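Local coordinates for cellulosomal scaffoldin adaptor protein B (Acetivibrio cellulolyticus, PDB 4UYP) that serves as an adaptor scaffoldin of the cellulosome, its calcium-binding type I dockerin domain docking onto a cohesin of the anchoring scaffoldin ScaC, at residues 41-45 with 67-71. The protein carries 2 engineered substitutions. Residues are numbered along the deposited sequence; the frame is centred on the assembly and turned at random. Where two conformers were deposited one is given.
Sequences ADVDG and LFPVE. With CA (calcium ion), chain K.
The second calcium-binding loop of the dockerin, an EF-hand-like loop between helices 37-41 and 51-61, packs on residues 67-71, the Val43 side chain on Phe68 and its carbonyl on Val70. Asp42 and Asp44 turn to the calcium ion, while the Val43 side chain between them packs on Phe68 instead. Asp42 to Gly45 form a type I turn, closed by Gly45 N to Asp42 O. CG1 of Val43 sits almost centrally over one face of the Phe68 ring, 3.8 Å from its centroid, a CH-pi contact. CB of Val43 leans over the ring's CD1 side, at 3.5 Å from that atom. Phe68 CG lies anti to its carbonyl carbon (chi1 -66°), which carries the ring over to the valine. Tyr60 also meets this ring, and Leu56 and Val57 of helix 51-61 touch Val43, so the contact joins loop, helix and C-terminal segment.

One backbone hydrogen bond ties the segments: Val70 N donates to Val43 O over 3.0 Å, nearly straight at 161°. Pro69 CD, 3.3 Å from Val43 O, packs beside the same carbonyl, and Pro69 also packs on Thr126 of the ScaC chain. Val70 CG2, anti to its own backbone N, reaches Gly45 CA at 3.7 Å. Glu71 folds back on Phe68: its OE1 accepts from Phe68 N with the anti lone pair, and its N donates to Phe68 O.

On the metal side, Asp42 OD2 is hydrogen-bonded to Gly47 N and Asp44 OD2 to Asn52 ND2, while Asn46 OD1, the backbone O of Ser48, Asp53 OD1 and a water also bind the ion. OD1 of Asp42 and OD1 of Asp44 each bind the calcium ion at 2.3 Å.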
ATOM      1  N   ALA B  41      15.326  -2.914  16.291  1.00 13.66           N
ATOM      2  CA  ALA B  41      13.930  -3.436  16.252  1.00 14.15           C
ATOM      3  C   ALA B  41      13.854  -4.801  15.578  1.00 13.84           C
ATOM      4  O   ALA B  41      12.885  -5.538  15.766  1.00 13.92           O
ATOM      5  CB  ALA B  41      13.083  -2.449  15.429  1.00 12.97           C
ATOM      6  N   ASP B  42      14.777  -5.140  14.686  1.00 13.70           N
ATOM      7  CA  ASP B  42      14.676  -6.329  13.888  1.00 12.55           C
ATOM      8  C   ASP B  42      15.230  -7.539  14.713  1.00 14.07           C
ATOM      9  O   ASP B  42      16.313  -8.105  14.354  1.00 14.41           O
ATOM     10  CB  ASP B  42      15.405  -6.173  12.502  1.00 14.20           C
ATOM     11  CG  ASP B  42      15.288  -7.397  11.678  1.00 15.79           C
ATOM     12  OD1 ASP B  42      14.317  -8.228  11.825  1.00 14.41           O
ATOM     13  OD2 ASP B  42      16.150  -7.599  10.787  1.00 18.36           O
ATOM     14  N   VAL B  43      14.480  -7.928  15.720  1.00 12.52           N
ATOM     15  CA  VAL B  43      15.020  -8.896  16.662  1.00 12.83           C
ATOM     16  C   VAL B  43      14.968 -10.301  16.096  1.00 15.16           C
ATOM     17  O   VAL B  43      15.629 -11.197  16.701  1.00 15.97           O
ATOM     18  CB  VAL B  43      14.362  -8.766  18.030  1.00 11.86           C
ATOM     19  CG1 VAL B  43      14.672  -7.446  18.672  1.00 13.08           C
ATOM     20  CG2 VAL B  43      12.823  -8.850  17.959  1.00 12.62           C
ATOM     21  N   ASP B  44      14.198 -10.628  15.059  1.00 14.57           N
ATOM     22  CA  ASP B  44      14.378 -11.937  14.400  1.00 18.31           C
ATOM     23  C   ASP B  44      15.491 -11.948  13.304  1.00 17.90           C
ATOM     24  O   ASP B  44      15.795 -13.005  12.765  1.00 21.95           O
ATOM     25  CB  ASP B  44      13.037 -12.565  13.993  1.00 17.02           C
ATOM     26  CG  ASP B  44      12.411 -11.934  12.698  1.00 14.34           C
ATOM     27  OD1 ASP B  44      13.008 -10.936  12.229  1.00 14.18           O
ATOM     28  OD2 ASP B  44      11.480 -12.621  12.215  1.00 15.12           O
ATOM     29  N   GLY B  45      16.074 -10.841  13.042  1.00 16.43           N
ATOM     30  CA  GLY B  45      17.209 -10.688  12.168  1.00 18.82           C
ATOM     31  C   GLY B  45      16.880 -10.984  10.724  1.00 22.91           C
ATOM     32  O   GLY B  45      17.776 -11.277   9.930  1.00 22.61           O
ATOM     33  N   LEU B  67      16.716 -14.408  25.044  1.00 19.41           N
ATOM     34  CA  LEU B  67      17.530 -13.859  23.983  0.50 19.28           C
ATOM     35  C   LEU B  67      16.635 -13.770  22.769  1.00 17.17           C
ATOM     36  O   LEU B  67      15.609 -14.505  22.696  1.00 17.72           O
ATOM     37  CB  LEU B  67      18.802 -14.695  23.708  0.50 21.70           C
ATOM     38  CG  LEU B  67      18.740 -16.208  23.704  0.50 23.75           C
ATOM     39  CD1 LEU B  67      18.046 -16.711  22.491  0.50 25.37           C
ATOM     40  CD2 LEU B  67      20.140 -16.805  23.674  0.50 23.63           C
ATOM     41  N   PHE B  68      17.063 -12.957  21.823  1.00 16.83           N
ATOM     42  CA  PHE B  68      16.318 -12.821  20.543  1.00 14.70           C
ATOM     43  C   PHE B  68      16.842 -13.786  19.506  1.00 18.08           C
ATOM     44  O   PHE B  68      18.035 -14.209  19.541  1.00 18.54           O
ATOM     45  CB  PHE B  68      16.412 -11.371  20.036  1.00 15.46           C
ATOM     46  CG  PHE B  68      15.706 -10.446  20.967  1.00 14.04           C
ATOM     47  CD1 PHE B  68      14.306 -10.538  21.076  1.00 12.65           C
ATOM     48  CD2 PHE B  68      16.351  -9.476  21.736  1.00 14.10           C
ATOM     49  CE1 PHE B  68      13.584  -9.672  21.942  1.00 14.38           C
ATOM     50  CE2 PHE B  68      15.661  -8.571  22.552  1.00 13.11           C
ATOM     51  CZ  PHE B  68      14.244  -8.687  22.669  1.00 13.19           C
ATOM     52  N   PRO B  69      16.044 -14.189  18.528  1.00 17.98           N
ATOM     53  CA  PRO B  69      16.552 -15.081  17.468  1.00 18.83           C
ATOM     54  C   PRO B  69      17.746 -14.536  16.748  1.00 22.12           C
ATOM     55  O   PRO B  69      18.674 -15.365  16.399  1.00 24.08           O
ATOM     56  CB  PRO B  69      15.349 -15.188  16.518  1.00 17.15           C
ATOM     57  CG  PRO B  69      14.190 -14.974  17.385  1.00 18.66           C
ATOM     58  CD  PRO B  69      14.590 -13.883  18.369  1.00 18.35           C
ATOM     59  N   VAL B  70      17.882 -13.200  16.529  1.00 18.29           N
ATOM     60  CA  VAL B  70      19.066 -12.647  15.901  1.00 22.96           C
ATOM     61  C   VAL B  70      20.363 -12.918  16.698  1.00 25.23           C
ATOM     62  O   VAL B  70      21.439 -12.924  16.087  1.00 26.17           O
ATOM     63  CB  VAL B  70      18.901 -11.157  15.604  1.00 20.81           C
ATOM     64  CG1 VAL B  70      18.885 -10.269  16.848  1.00 21.64           C
ATOM     65  CG2 VAL B  70      19.949 -10.619  14.593  1.00 23.60           C
ATOM     66  N   GLU B  71      20.233 -13.133  17.993  1.00 21.90           N
ATOM     67  CA  GLU B  71      21.414 -13.397  18.889  1.00 23.86           C
ATOM     68  C   GLU B  71      21.752 -14.912  18.955  1.00 30.25           C
ATOM     69  O   GLU B  71      22.846 -15.249  19.470  1.00 36.46           O
ATOM     70  CB  GLU B  71      21.075 -12.906  20.263  1.00 21.80           C
ATOM     71  CG  GLU B  71      20.757 -11.431  20.313  1.00 21.63           C
ATOM     72  CD  GLU B  71      20.392 -10.991  21.684  1.00 24.58           C
ATOM     73  OE1 GLU B  71      19.340 -11.346  22.305  1.00 20.70           O
ATOM     74  OE2 GLU B  71      21.272 -10.293  22.243  1.00 28.97           O
TER
HETATM   75 CA    CA K 200      12.152  -8.865  11.608  1.00 13.19          CA
HETATM   76  O   HOH W   1      10.212 -10.248  11.198  1.00 11.66           O